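Long-range contact in tRNA (Guanosine-2'-O-)-methyltransferase (Aquifex aeolicus, PDB 1ZJR), which methylates the 2'-hydroxyl of guanosine 18 in a subset of tRNAs, using S-adenosylmethionine as methyl donor: residues 98-112 and 132-146. Sequence-based numbering, arbitrary orientation.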
loop_
_atom_site.group_PDB
_atom_site.type_symbol
_atom_site.label_atom_id
_atom_site.label_comp_id
_atom_site.label_asym_id
_atom_site.label_seq_id
_atom_site.Cartn_x
_atom_site.Cartn_y
_atom_site.Cartn_z
ATOM N N PHE A 98 -13.193 -1.450 -6.855
ATOM C CA PHE A 98 -12.065 -0.628 -6.416
ATOM C C PHE A 98 -11.620 0.316 -7.526
ATOM O O PHE A 98 -11.518 -0.089 -8.680
ATOM C CB PHE A 98 -10.875 -1.512 -6.033
ATOM C CG PHE A 98 -11.021 -2.203 -4.709
ATOM C CD1 PHE A 98 -10.239 -1.815 -3.620
ATOM C CD2 PHE A 98 -11.904 -3.264 -4.554
ATOM C CE1 PHE A 98 -10.334 -2.477 -2.395
ATOM C CE2 PHE A 98 -12.011 -3.935 -3.334
ATOM C CZ PHE A 98 -11.223 -3.542 -2.252
ATOM N N GLN A 99 -11.364 1.576 -7.186
ATOM C CA GLN A 99 -10.878 2.517 -8.189
ATOM C C GLN A 99 -9.367 2.318 -8.229
ATOM O O GLN A 99 -8.721 2.193 -7.184
ATOM C CB GLN A 99 -11.198 3.968 -7.814
ATOM C CG GLN A 99 -10.488 4.492 -6.574
ATOM C CD GLN A 99 -10.675 5.995 -6.375
ATOM O OE1 GLN A 99 -10.361 6.535 -5.314
ATOM N NE2 GLN A 99 -11.179 6.674 -7.397
ATOM N N ILE A 100 -8.812 2.265 -9.433
ATOM C CA ILE A 100 -7.377 2.083 -9.602
ATOM C C ILE A 100 -6.741 3.453 -9.829
ATOM O O ILE A 100 -6.997 4.109 -10.840
ATOM C CB ILE A 100 -7.074 1.168 -10.806
ATOM C CG1 ILE A 100 -7.919 -0.107 -10.709
ATOM C CG2 ILE A 100 -5.585 0.833 -10.842
ATOM C CD1 ILE A 100 -7.706 -0.912 -9.435
ATOM N N VAL A 101 -5.919 3.870 -8.872
ATOM C CA VAL A 101 -5.241 5.163 -8.901
ATOM C C VAL A 101 -3.751 4.927 -9.151
ATOM O O VAL A 101 -3.062 4.327 -8.326
ATOM C CB VAL A 101 -5.442 5.892 -7.551
ATOM C CG1 VAL A 101 -4.766 7.262 -7.564
ATOM C CG2 VAL A 101 -6.943 6.040 -7.271
ATOM N N ALA A 102 -3.253 5.407 -10.285
ATOM C CA ALA A 102 -1.854 5.185 -10.626
ATOM C C ALA A 102 -1.027 6.440 -10.844
ATOM O O ALA A 102 -1.478 7.400 -11.463
ATOM C CB ALA A 102 -1.769 4.302 -11.861
ATOM N N THR A 103 0.200 6.422 -10.333
ATOM C CA THR A 103 1.106 7.549 -10.511
ATOM C C THR A 103 1.595 7.458 -11.951
ATOM O O THR A 103 2.235 6.477 -12.335
ATOM C CB THR A 103 2.323 7.447 -9.582
ATOM O OG1 THR A 103 2.974 6.189 -9.803
ATOM C CG2 THR A 103 1.890 7.553 -8.124
ATOM N N TRP A 104 1.284 8.477 -12.741
ATOM C CA TRP A 104 1.675 8.513 -14.149
ATOM C C TRP A 104 2.243 9.900 -14.435
ATOM O O TRP A 104 1.540 10.905 -14.320
ATOM C CB TRP A 104 0.441 8.219 -15.020
ATOM C CG TRP A 104 0.702 8.176 -16.504
ATOM C CD1 TRP A 104 0.287 9.086 -17.430
ATOM C CD2 TRP A 104 1.430 7.170 -17.227
ATOM N NE1 TRP A 104 0.710 8.712 -18.688
ATOM C CE2 TRP A 104 1.414 7.542 -18.592
ATOM C CE3 TRP A 104 2.092 5.992 -16.854
ATOM C CZ2 TRP A 104 2.038 6.778 -19.588
ATOM C CZ3 TRP A 104 2.713 5.230 -17.845
ATOM C CH2 TRP A 104 2.680 5.630 -19.198
ATOM N N LEU A 105 3.523 9.945 -14.788
ATOM C CA LEU A 105 4.206 11.209 -15.055
ATOM C C LEU A 105 3.802 11.721 -16.429
ATOM O O LEU A 105 4.381 11.343 -17.448
ATOM C CB LEU A 105 5.725 11.004 -14.972
ATOM C CG LEU A 105 6.613 12.228 -14.729
ATOM C CD1 LEU A 105 6.193 12.930 -13.436
ATOM C CD2 LEU A 105 8.069 11.780 -14.638
ATOM N N SER A 106 2.796 12.585 -16.444
ATOM C CA SER A 106 2.285 13.137 -17.687
ATOM C C SER A 106 1.496 14.409 -17.406
ATOM O O SER A 106 0.911 14.563 -16.332
ATOM C CB SER A 106 1.387 12.103 -18.367
ATOM O OG SER A 106 0.850 12.601 -19.574
ATOM N N LYS A 107 1.480 15.322 -18.371
ATOM C CA LYS A 107 0.752 16.573 -18.204
ATOM C C LYS A 107 -0.753 16.329 -18.202
ATOM O O LYS A 107 -1.531 17.198 -17.811
ATOM C CB LYS A 107 1.129 17.564 -19.312
ATOM C CG LYS A 107 2.532 18.159 -19.165
ATOM C CD LYS A 107 3.610 17.079 -19.195
ATOM C CE LYS A 107 5.007 17.660 -19.008
ATOM N NZ LYS A 107 5.192 18.290 -17.669
ATOM N N GLU A 108 -1.158 15.132 -18.619
ATOM C CA GLU A 108 -2.572 14.768 -18.658
ATOM C C GLU A 108 -3.068 14.282 -17.294
ATOM O O GLU A 108 -4.274 14.215 -17.051
ATOM C CB GLU A 108 -2.798 13.672 -19.702
ATOM C CG GLU A 108 -2.058 12.377 -19.397
ATOM C CD GLU A 108 -1.982 11.449 -20.591
ATOM O OE1 GLU A 108 -1.409 10.346 -20.453
ATOM O OE2 GLU A 108 -2.492 11.824 -21.669
ATOM N N SER A 109 -2.134 13.941 -16.409
ATOM C CA SER A 109 -2.489 13.457 -15.078
ATOM C C SER A 109 -3.007 14.585 -14.196
ATOM O O SER A 109 -2.734 15.757 -14.447
ATOM C CB SER A 109 -1.275 12.805 -14.415
ATOM O OG SER A 109 -0.813 11.705 -15.179
ATOM N N VAL A 110 -3.746 14.230 -13.152
ATOM C CA VAL A 110 -4.293 15.230 -12.251
ATOM C C VAL A 110 -3.535 15.283 -10.932
ATOM O O VAL A 110 -2.842 14.333 -10.565
ATOM C CB VAL A 110 -5.780 14.949 -11.948
ATOM C CG1 VAL A 110 -6.562 14.844 -13.248
ATOM C CG2 VAL A 110 -5.919 13.666 -11.137
ATOM N N ASN A 111 -3.671 16.407 -10.235
ATOM C CA ASN A 111 -3.038 16.614 -8.937
ATOM C C ASN A 111 -3.562 15.499 -8.026
ATOM O O ASN A 111 -4.772 15.266 -7.954
ATOM C CB ASN A 111 -3.428 18.004 -8.408
ATOM C CG ASN A 111 -2.784 18.338 -7.080
ATOM O OD1 ASN A 111 -3.027 17.677 -6.081
ATOM N ND2 ASN A 111 -1.962 19.384 -7.064
ATOM N N PHE A 112 -2.654 14.812 -7.333
ATOM C CA PHE A 112 -3.035 13.697 -6.464
ATOM C C PHE A 112 -4.077 14.017 -5.390
ATOM O O PHE A 112 -4.723 13.110 -4.862
ATOM C CB PHE A 112 -1.785 13.090 -5.802
ATOM C CG PHE A 112 -1.247 13.898 -4.654
ATOM C CD1 PHE A 112 -1.409 13.456 -3.342
ATOM C CD2 PHE A 112 -0.585 15.098 -4.878
ATOM C CE1 PHE A 112 -0.919 14.199 -2.270
ATOM C CE2 PHE A 112 -0.090 15.852 -3.808
ATOM C CZ PHE A 112 -0.258 15.401 -2.506
ATOM N N VAL A 132 4.186 4.028 -13.162
ATOM C CA VAL A 132 3.703 2.677 -13.392
ATOM C C VAL A 132 3.952 2.389 -14.872
ATOM O O VAL A 132 4.282 3.291 -15.642
ATOM C CB VAL A 132 2.188 2.544 -13.103
ATOM C CG1 VAL A 132 1.905 2.864 -11.625
ATOM C CG2 VAL A 132 1.396 3.475 -14.017
ATOM N N SER A 133 3.797 1.135 -15.267
ATOM C CA SER A 133 4.003 0.764 -16.661
ATOM C C SER A 133 2.826 1.231 -17.508
ATOM O O SER A 133 1.769 1.585 -16.984
ATOM C CB SER A 133 4.125 -0.751 -16.776
ATOM O OG SER A 133 2.943 -1.366 -16.296
ATOM N N PRO A 134 3.005 1.264 -18.838
ATOM C CA PRO A 134 1.909 1.693 -19.709
ATOM C C PRO A 134 0.777 0.665 -19.644
ATOM O O PRO A 134 -0.397 1.008 -19.801
ATOM C CB PRO A 134 2.567 1.751 -21.087
ATOM C CG PRO A 134 3.982 2.126 -20.759
ATOM C CD PRO A 134 4.279 1.226 -19.578
ATOM N N GLU A 135 1.139 -0.594 -19.414
ATOM C CA GLU A 135 0.157 -1.671 -19.321
ATOM C C GLU A 135 -0.792 -1.393 -18.159
ATOM O O GLU A 135 -2.009 -1.551 -18.277
ATOM C CB GLU A 135 0.849 -3.020 -19.103
ATOM C CG GLU A 135 1.620 -3.572 -20.308
ATOM C CD GLU A 135 2.878 -2.776 -20.651
ATOM O OE1 GLU A 135 3.657 -2.446 -19.735
ATOM O OE2 GLU A 135 3.098 -2.495 -21.849
ATOM N N ILE A 136 -0.230 -0.962 -17.036
ATOM C CA ILE A 136 -1.034 -0.660 -15.862
ATOM C C ILE A 136 -1.864 0.614 -16.008
ATOM O O ILE A 136 -3.055 0.621 -15.701
ATOM C CB ILE A 136 -0.141 -0.543 -14.597
ATOM C CG1 ILE A 136 0.412 -1.922 -14.225
ATOM C CG2 ILE A 136 -0.937 0.057 -13.442
ATOM C CD1 ILE A 136 1.366 -1.915 -13.031
ATOM N N VAL A 137 -1.250 1.690 -16.491
ATOM C CA VAL A 137 -1.973 2.942 -16.618
ATOM C C VAL A 137 -3.179 2.824 -17.553
ATOM O O VAL A 137 -4.149 3.567 -17.416
ATOM C CB VAL A 137 -1.041 4.097 -17.088
ATOM C CG1 VAL A 137 -0.890 4.097 -18.607
ATOM C CG2 VAL A 137 -1.585 5.428 -16.593
ATOM N N GLU A 138 -3.122 1.874 -18.483
ATOM C CA GLU A 138 -4.216 1.662 -19.426
ATOM C C GLU A 138 -5.525 1.270 -18.750
ATOM O O GLU A 138 -6.604 1.531 -19.282
ATOM C CB GLU A 138 -3.835 0.585 -20.444
ATOM C CG GLU A 138 -2.794 1.027 -21.454
ATOM C CD GLU A 138 -3.294 2.137 -22.362
ATOM O OE1 GLU A 138 -3.697 3.201 -21.844
ATOM O OE2 GLU A 138 -3.281 1.945 -23.596
ATOM N N ILE A 139 -5.433 0.648 -17.577
ATOM C CA ILE A 139 -6.623 0.217 -16.854
ATOM C C ILE A 139 -6.959 1.086 -15.640
ATOM O O ILE A 139 -7.937 0.831 -14.939
ATOM C CB ILE A 139 -6.473 -1.251 -16.387
ATOM C CG1 ILE A 139 -7.818 -1.779 -15.891
ATOM C CG2 ILE A 139 -5.428 -1.350 -15.272
ATOM C CD1 ILE A 139 -8.897 -1.801 -16.958
ATOM N N ALA A 140 -6.160 2.120 -15.398
ATOM C CA ALA A 140 -6.379 3.000 -14.253
ATOM C C ALA A 140 -7.619 3.883 -14.376
ATOM O O ALA A 140 -7.998 4.289 -15.470
ATOM C CB ALA A 140 -5.149 3.878 -14.035
ATOM N N ASP A 141 -8.236 4.179 -13.237
ATOM C CA ASP A 141 -9.414 5.039 -13.181
ATOM C C ASP A 141 -8.934 6.475 -13.012
ATOM O O ASP A 141 -9.565 7.419 -13.489
ATOM C CB ASP A 141 -10.299 4.654 -11.994
ATOM C CG ASP A 141 -10.952 3.301 -12.175
ATOM O OD1 ASP A 141 -11.827 3.185 -13.058
ATOM O OD2 ASP A 141 -10.590 2.356 -11.442
ATOM N N LYS A 142 -7.810 6.628 -12.319
ATOM C CA LYS A 142 -7.221 7.941 -12.086
ATOM C C LYS A 142 -5.717 7.888 -12.345
ATOM O O LYS A 142 -5.047 6.927 -11.960
ATOM C CB LYS A 142 -7.463 8.390 -10.639
ATOM C CG LYS A 142 -8.921 8.677 -10.278
ATOM C CD LYS A 142 -9.423 9.943 -10.956
ATOM C CE LYS A 142 -10.846 10.268 -10.522
ATOM N NZ LYS A 142 -11.778 9.156 -10.846
ATOM N N LYS A 143 -5.202 8.916 -13.014
ATOM C CA LYS A 143 -3.773 9.029 -13.300
ATOM C C LYS A 143 -3.331 10.261 -12.521
ATOM O O LYS A 143 -3.801 11.361 -12.790
ATOM C CB LYS A 143 -3.536 9.230 -14.799
ATOM C CG LYS A 143 -4.012 8.065 -15.652
ATOM C CD LYS A 143 -3.657 8.257 -17.119
ATOM C CE LYS A 143 -4.268 9.525 -17.679
ATOM N NZ LYS A 143 -3.895 9.727 -19.108
ATOM N N ILE A 144 -2.425 10.081 -11.566
ATOM C CA ILE A 144 -2.002 11.194 -10.723
ATOM C C ILE A 144 -0.531 11.584 -10.727
ATOM O O ILE A 144 0.348 10.787 -11.041
ATOM C CB ILE A 144 -2.372 10.924 -9.247
ATOM C CG1 ILE A 144 -1.694 9.626 -8.778
ATOM C CG2 ILE A 144 -3.888 10.834 -9.095
ATOM C CD1 ILE A 144 -1.797 9.363 -7.280
ATOM N N VAL A 145 -0.286 12.835 -10.360
ATOM C CA VAL A 145 1.069 13.358 -10.252
ATOM C C VAL A 145 1.112 14.213 -9.006
ATOM O O VAL A 145 0.070 14.658 -8.515
ATOM C CB VAL A 145 1.472 14.258 -11.448
ATOM C CG1 VAL A 145 1.709 13.416 -12.681
ATOM C CG2 VAL A 145 0.399 15.302 -11.700
ATOM N N ILE A 146 2.317 14.420 -8.490
ATOM C CA ILE A 146 2.531 15.262 -7.323
ATOM C C ILE A 146 3.168 16.534 -7.888
ATOM O O ILE A 146 4.119 16.459 -8.665
ATOM C CB ILE A 146 3.498 14.590 -6.323
ATOM C CG1 ILE A 146 2.861 13.309 -5.763
ATOM C CG2 ILE A 146 3.831 15.559 -5.187
ATOM C CD1 ILE A 146 3.798 12.499 -4.859
#
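Lys143 NZ forms a salt bridge with Glu108 OE1 at 2.9 Å, a charge pair suited to the surface; the same carboxylate oxygen accepts a weak bond from Trp104 NE1. Where strands 99-103 and 142-145 begin to pair, Asp141 grips Ile100 with both side chain and backbone: OD2 takes the amide of Ile100 with its anti lone pair (N to OD2 2.7 Å, 169° at the hydrogen), while Asp141 N and Lys142 N both donate to Ile100 O. Parallel pairing continues through Ala102 N to Lys142 O at 2.9 Å and Trp104 N to Ile144 O at 3.0 Å. After the turn Ser106-Ser109, the chain returns to the far edge of strand 142-145, where Val110 N meets Lys143 O at 2.9 Å.

Trp104 points CG away from its own amide N (chi1 -178°), setting one face of the indole against the methyl groups of Val137, whose CG1 sits 3.8 Å from the six-membered-ring centroid, a CH-pi contact; Val132 O lies at the ring's edge. Replacing Trp104 by alanine would probably take away the aromatic face on which Val137 rests, along with the weak N-H bond to Glu108. Beta-branched Ile144 reaches Val101 CG1 with CD1 at 3.6 Å, while small Ala102 fits against Val132 and Ala140.

Strand 142-145 thus lies between 99-103 and 110-111 at one margin of the parallel sheet of the knotted SPOUT methyltransferase fold. Strand 121-126 flanks 99-103, and helix 157-174 packs on Phe112 and on Thr103 and Ile146, both predicted to bind S-adenosylmethionine.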